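Local coordinates for protein Phenolphthiocerol/phthiocerol polyketide synthase subunit C (Mycobacterium tuberculosis H37Rv, PDB 8QZI) that probably carries acyl intermediates on a phosphopantetheine-bearing carrier domain of the polyketide synthase that builds phthiocerol and phenolphthiocerol lipids, at residues I38-A48 and N93-V105. Residues are numbered along the deposited sequence; the frame is centred on the assembly and turned at random.
Sequences IRAQLDALDAA and NRLEASLGITLPV
Leu42 lays the end of its side chain along the turn that follows helix 85-98. Its CD2 methyl sits 3.3 Å from Gly100 N and 3.7 Å from Ile101 CG2, so one branch touches both the peptide backbone and an apolar side chain. The CA atoms of the two segments come nearest here, Leu42 CA and Gly100 CA being 3.9 Å apart. Gly100 has no side chain of its own, and the Ala40 methyl also comes up to this spot, CB lying 3.9 Å from Gly100 CA.

Further up the loop, Ala40 passes the last turn of the helix. Its N donates to Ala97 O, a carbonyl in that turn, but with an angle of 120° at the hydrogen and a length modelled as very short, so the details of the bond are doubtful. Beside it, Ala40 CA approaches Ser98 O at 3.1 Å in a CA-H...O contact.

In the four-helix bundle expected of an acyl carrier domain, this is the place where the N-terminal loop ahead of helix 52-66 crosses the C-terminal end of helix 85-98. Leu99, the first residue to leave helical geometry, points its CB away from the loop, and its side chain packs on Leu54 and Leu121, tying the same corner to helices 52-66 and 119-124.

Ser98 meets the loop again through its hydroxyl, which lies against the Ile38 CG2 methyl. With chi1 at -45°, Ile38 holds that methyl anti to its own backbone N. From the helix, Glu96 OE2 accepts a hydrogen bond from Leu103 N (2.9 Å), beyond the turn, the donor standing above the carboxylate plane by 52°; this links the helix to the chain leaving it, where Ile101 and Leu103 rest on Arg124.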
ATOM      1  N   ILE F  38       2.408   7.015  28.462  1.00161.77           N
ATOM      2  CA  ILE F  38       2.693   6.469  27.141  1.00157.25           C
ATOM      3  C   ILE F  38       3.139   7.592  26.198  1.00161.23           C
ATOM      4  O   ILE F  38       3.058   7.469  24.975  1.00160.92           O
ATOM      5  CB  ILE F  38       1.471   5.712  26.591  1.00143.25           C
ATOM      6  CG1 ILE F  38       0.876   4.809  27.682  1.00136.62           C
ATOM      7  CG2 ILE F  38       1.848   4.913  25.353  1.00133.73           C
ATOM      8  CD1 ILE F  38       1.913   4.087  28.529  1.00127.48           C
ATOM      9  N   ARG F  39       3.613   8.688  26.793  1.00178.93           N
ATOM     10  CA  ARG F  39       4.120   9.843  26.049  1.00180.92           C
ATOM     11  C   ARG F  39       5.643   9.753  25.944  1.00171.30           C
ATOM     12  O   ARG F  39       6.388  10.560  26.500  1.00179.74           O
ATOM     13  CB  ARG F  39       3.682  11.149  26.718  1.00193.58           C
ATOM     14  CG  ARG F  39       2.838  10.993  27.987  1.00199.03           C
ATOM     15  CD  ARG F  39       3.604  10.307  29.119  1.00197.48           C
ATOM     16  NE  ARG F  39       2.737   9.991  30.252  1.00201.52           N
ATOM     17  CZ  ARG F  39       2.921   8.962  31.077  1.00199.55           C
ATOM     18  NH1 ARG F  39       2.077   8.762  32.081  1.00204.30           N
ATOM     19  NH2 ARG F  39       3.938   8.126  30.894  1.00193.13           N
ATOM     20  N   ALA F  40       6.096   8.732  25.219  1.00157.71           N
ATOM     21  CA  ALA F  40       7.523   8.472  25.004  1.00144.25           C
ATOM     22  C   ALA F  40       8.162   8.217  26.368  1.00147.54           C
ATOM     23  O   ALA F  40       7.665   7.362  27.117  1.00146.84           O
ATOM     24  CB  ALA F  40       8.130   9.614  24.196  1.00135.14           C
ATOM     25  N   GLN F  41       9.243   8.913  26.728  1.00162.34           N
ATOM     26  CA  GLN F  41       9.994   8.671  27.961  1.00171.75           C
ATOM     27  C   GLN F  41      10.666   7.292  27.961  1.00169.62           C
ATOM     28  O   GLN F  41      10.932   6.711  29.017  1.00179.21           O
ATOM     29  CB  GLN F  41       9.121   8.909  29.209  1.00178.17           C
ATOM     30  CG  GLN F  41       8.422   7.724  29.887  1.00176.76           C
ATOM     31  CD  GLN F  41       7.732   8.143  31.196  1.00181.42           C
ATOM     32  OE1 GLN F  41       7.698   9.325  31.535  1.00187.88           O
ATOM     33  NE2 GLN F  41       7.189   7.176  31.928  1.00179.47           N
ATOM     34  N   LEU F  42      10.978   6.788  26.760  1.00149.05           N
ATOM     35  CA  LEU F  42      11.750   5.563  26.531  1.00128.74           C
ATOM     36  C   LEU F  42      11.341   4.403  27.433  1.00113.73           C
ATOM     37  O   LEU F  42      10.148   4.153  27.629  1.00111.25           O
ATOM     38  CB  LEU F  42      13.250   5.837  26.682  1.00120.75           C
ATOM     39  CG  LEU F  42      14.129   5.195  25.595  1.00110.43           C
ATOM     40  CD1 LEU F  42      15.051   4.090  26.138  1.00105.12           C
ATOM     41  CD2 LEU F  42      13.239   4.667  24.463  1.00107.27           C
ATOM     42  N   ASP F  43      12.326   3.666  27.956  1.00109.02           N
ATOM     43  CA  ASP F  43      12.029   2.482  28.761  1.00107.10           C
ATOM     44  C   ASP F  43      10.886   2.739  29.748  1.00117.87           C
ATOM     45  O   ASP F  43       9.910   1.985  29.784  1.00120.37           O
ATOM     46  CB  ASP F  43      13.290   1.992  29.489  1.00104.61           C
ATOM     47  CG  ASP F  43      14.225   3.120  29.902  1.00118.15           C
ATOM     48  OD1 ASP F  43      15.187   3.384  29.151  1.00115.16           O
ATOM     49  OD2 ASP F  43      14.006   3.740  30.974  1.00115.82           O
ATOM     50  N   ALA F  44      10.982   3.806  30.552  1.00123.90           N
ATOM     51  CA  ALA F  44       9.934   4.118  31.525  1.00122.20           C
ATOM     52  C   ALA F  44       9.707   2.966  32.495  1.00118.08           C
ATOM     53  O   ALA F  44      10.394   2.863  33.516  1.00119.82           O
ATOM     54  CB  ALA F  44       8.624   4.443  30.811  1.00120.49           C
ATOM     55  N   LEU F  45       8.722   2.114  32.188  1.00117.67           N
ATOM     56  CA  LEU F  45       8.519   0.828  32.853  1.00117.35           C
ATOM     57  C   LEU F  45       9.847   0.088  32.976  1.00120.20           C
ATOM     58  O   LEU F  45      10.453   0.061  34.053  1.00123.08           O
ATOM     59  CB  LEU F  45       7.486  -0.007  32.069  1.00120.37           C
ATOM     60  CG  LEU F  45       6.931  -1.349  32.583  1.00120.86           C
ATOM     61  CD1 LEU F  45       5.704  -1.817  31.783  1.00110.99           C
ATOM     62  CD2 LEU F  45       7.997  -2.433  32.590  1.00117.40           C
ATOM     63  N   ASP F  46      10.289  -0.532  31.872  1.00118.40           N
ATOM     64  CA  ASP F  46      11.648  -1.038  31.669  1.00112.48           C
ATOM     65  C   ASP F  46      12.089  -2.132  32.637  1.00121.74           C
ATOM     66  O   ASP F  46      12.868  -3.011  32.245  1.00124.63           O
ATOM     67  CB  ASP F  46      12.660   0.115  31.713  1.00105.66           C
ATOM     68  CG  ASP F  46      12.865   0.693  33.118  1.00112.49           C
ATOM     69  OD1 ASP F  46      13.225  -0.064  34.044  1.00110.51           O
ATOM     70  OD2 ASP F  46      12.680   1.925  33.288  1.00115.61           O
ATOM     71  N   ALA F  47      11.613  -2.081  33.889  1.00133.83           N
ATOM     72  CA  ALA F  47      12.098  -2.912  34.997  1.00141.04           C
ATOM     73  C   ALA F  47      12.607  -4.284  34.550  1.00140.88           C
ATOM     74  O   ALA F  47      11.937  -4.963  33.761  1.00145.91           O
ATOM     75  CB  ALA F  47      10.993  -3.062  36.045  1.00145.83           C
ATOM     76  N   ALA F  48      13.787  -4.692  35.042  1.00135.61           N
ATOM     77  CA  ALA F  48      14.479  -5.918  34.626  1.00123.89           C
ATOM     78  C   ALA F  48      14.936  -5.876  33.164  1.00119.05           C
ATOM     79  O   ALA F  48      15.544  -4.891  32.730  1.00116.05           O
ATOM     80  CB  ALA F  48      13.607  -7.157  34.860  1.00123.37           C
ATOM     81  N   ASN F  93       3.825   4.589  14.601  1.00117.79           N
ATOM     82  CA  ASN F  93       3.934   5.941  15.136  1.00116.51           C
ATOM     83  C   ASN F  93       3.553   5.995  16.612  1.00113.93           C
ATOM     84  O   ASN F  93       4.101   6.818  17.362  1.00110.81           O
ATOM     85  CB  ASN F  93       3.065   6.910  14.333  1.00110.70           C
ATOM     86  CG  ASN F  93       3.608   7.144  12.946  1.00118.50           C
ATOM     87  OD1 ASN F  93       4.217   6.251  12.350  1.00117.79           O
ATOM     88  ND2 ASN F  93       3.400   8.350  12.419  1.00122.97           N
ATOM     89  N   ARG F  94       2.638   5.120  17.039  1.00111.72           N
ATOM     90  CA  ARG F  94       2.340   4.975  18.460  1.00109.19           C
ATOM     91  C   ARG F  94       3.529   4.380  19.213  1.00112.90           C
ATOM     92  O   ARG F  94       3.925   4.890  20.267  1.00115.85           O
ATOM     93  CB  ARG F  94       1.091   4.107  18.637  1.00105.31           C
ATOM     94  N   LEU F  95       4.102   3.290  18.691  1.00121.98           N
ATOM     95  CA  LEU F  95       5.275   2.684  19.311  1.00104.85           C
ATOM     96  C   LEU F  95       6.353   3.728  19.547  1.00107.56           C
ATOM     97  O   LEU F  95       6.868   3.868  20.662  1.00108.91           O
ATOM     98  CB  LEU F  95       5.826   1.559  18.426  1.00103.35           C
ATOM     99  CG  LEU F  95       4.966   0.512  17.705  1.00101.48           C
ATOM    100  CD1 LEU F  95       5.718   0.012  16.477  1.00101.61           C
ATOM    101  CD2 LEU F  95       4.591  -0.651  18.614  1.00 99.91           C
ATOM    102  N   GLU F  96       6.709   4.470  18.496  1.00108.88           N
ATOM    103  CA  GLU F  96       7.770   5.458  18.621  1.00112.03           C
ATOM    104  C   GLU F  96       7.399   6.531  19.639  1.00125.52           C
ATOM    105  O   GLU F  96       8.232   6.927  20.468  1.00116.93           O
ATOM    106  CB  GLU F  96       8.077   6.071  17.255  1.00113.37           C
ATOM    107  CG  GLU F  96       8.348   5.040  16.161  1.00113.04           C
ATOM    108  CD  GLU F  96       9.226   3.871  16.614  1.00118.55           C
ATOM    109  OE1 GLU F  96       8.738   2.713  16.640  1.00108.04           O
ATOM    110  OE2 GLU F  96      10.411   4.111  16.945  1.00123.02           O
ATOM    111  N   ALA F  97       6.145   6.994  19.612  1.00113.89           N
ATOM    112  CA  ALA F  97       5.652   7.868  20.669  1.00118.30           C
ATOM    113  C   ALA F  97       5.530   7.155  22.017  1.00118.06           C
ATOM    114  O   ALA F  97       5.468   7.826  23.054  1.00118.56           O
ATOM    115  CB  ALA F  97       4.302   8.459  20.268  1.00117.68           C
ATOM    116  N   SER F  98       5.501   5.820  22.014  1.00118.65           N
ATOM    117  CA  SER F  98       5.456   5.010  23.239  1.00124.08           C
ATOM    118  C   SER F  98       6.876   4.804  23.756  1.00131.34           C
ATOM    119  O   SER F  98       7.269   5.375  24.778  1.00117.13           O
ATOM    120  CB  SER F  98       4.763   3.673  22.954  1.00108.83           C
ATOM    121  OG  SER F  98       4.087   3.175  24.090  1.00108.88           O
ATOM    122  N   LEU F  99       7.654   3.991  23.048  1.00136.86           N
ATOM    123  CA  LEU F  99       9.068   3.808  23.346  1.00145.99           C
ATOM    124  C   LEU F  99       9.827   4.965  22.715  1.00149.12           C
ATOM    125  O   LEU F  99       9.953   5.038  21.488  1.00145.28           O
ATOM    126  CB  LEU F  99       9.545   2.463  22.812  1.00151.58           C
ATOM    127  CG  LEU F  99       8.422   1.424  22.786  1.00154.24           C
ATOM    128  CD1 LEU F  99       8.915   0.092  22.249  1.00154.71           C
ATOM    129  CD2 LEU F  99       7.793   1.255  24.170  1.00157.37           C
ATOM    130  N   GLY F 100      10.326   5.870  23.550  1.00147.00           N
ATOM    131  CA  GLY F 100      10.877   7.132  23.086  1.00147.85           C
ATOM    132  C   GLY F 100      12.060   7.028  22.149  1.00138.39           C
ATOM    133  O   GLY F 100      12.987   7.843  22.213  1.00147.64           O
ATOM    134  N   ILE F 101      12.039   6.027  21.276  1.00138.19           N
ATOM    135  CA  ILE F 101      13.056   5.849  20.251  1.00134.07           C
ATOM    136  C   ILE F 101      12.403   6.060  18.885  1.00143.51           C
ATOM    137  O   ILE F 101      11.184   5.958  18.722  1.00118.40           O
ATOM    138  CB  ILE F 101      13.750   4.466  20.337  1.00124.05           C
ATOM    139  CG1 ILE F 101      12.792   3.385  20.858  1.00118.71           C
ATOM    140  CG2 ILE F 101      15.001   4.529  21.205  1.00124.49           C
ATOM    141  CD1 ILE F 101      12.941   2.036  20.162  1.00113.82           C
ATOM    142  N   THR F 102      13.238   6.376  17.896  1.00149.22           N
ATOM    143  CA  THR F 102      12.817   6.567  16.511  1.00155.37           C
ATOM    144  C   THR F 102      13.474   5.482  15.667  1.00153.27           C
ATOM    145  O   THR F 102      14.698   5.480  15.498  1.00158.77           O
ATOM    146  CB  THR F 102      13.194   7.965  16.013  1.00167.23           C
ATOM    147  OG1 THR F 102      12.108   8.869  16.246  1.00170.02           O
ATOM    148  CG2 THR F 102      13.528   7.949  14.525  1.00173.20           C
ATOM    149  N   LEU F 103      12.669   4.562  15.145  1.00147.81           N
ATOM    150  CA  LEU F 103      13.140   3.405  14.396  1.00143.05           C
ATOM    151  C   LEU F 103      12.372   3.260  13.092  1.00137.02           C
ATOM    152  O   LEU F 103      11.368   3.943  12.868  1.00120.60           O
ATOM    153  CB  LEU F 103      13.018   2.128  15.247  1.00130.48           C
ATOM    154  CG  LEU F 103      14.356   1.520  15.677  1.00115.68           C
ATOM    155  CD1 LEU F 103      14.412   0.053  15.286  1.00113.56           C
ATOM    156  CD2 LEU F 103      15.511   2.281  15.056  1.00119.94           C
ATOM    157  N   PRO F 104      12.812   2.355  12.208  1.00155.48           N
ATOM    158  CA  PRO F 104      12.405   2.425  10.797  1.00164.11           C
ATOM    159  C   PRO F 104      10.910   2.240  10.568  1.00162.95           C
ATOM    160  O   PRO F 104      10.188   1.628  11.361  1.00164.42           O
ATOM    161  CB  PRO F 104      13.200   1.287  10.146  1.00168.43           C
ATOM    162  CG  PRO F 104      13.494   0.344  11.267  1.00164.50           C
ATOM    163  CD  PRO F 104      13.724   1.225  12.455  1.00160.21           C
ATOM    164  N   VAL F 105      10.460   2.770   9.423  1.00161.25           N
ATOM    165  CA  VAL F 105       9.066   2.648   8.998  1.00151.16           C
ATOM    166  C   VAL F 105       8.786   1.346   8.259  1.00146.86           C
ATOM    167  O   VAL F 105       7.611   0.989   8.084  1.00143.34           O
ATOM    168  CB  VAL F 105       8.645   3.835   8.103  1.00151.28           C
ATOM    169  CG1 VAL F 105       9.061   5.165   8.730  1.00149.79           C
ATOM    170  CG2 VAL F 105       9.216   3.690   6.691  1.00155.07           C
TER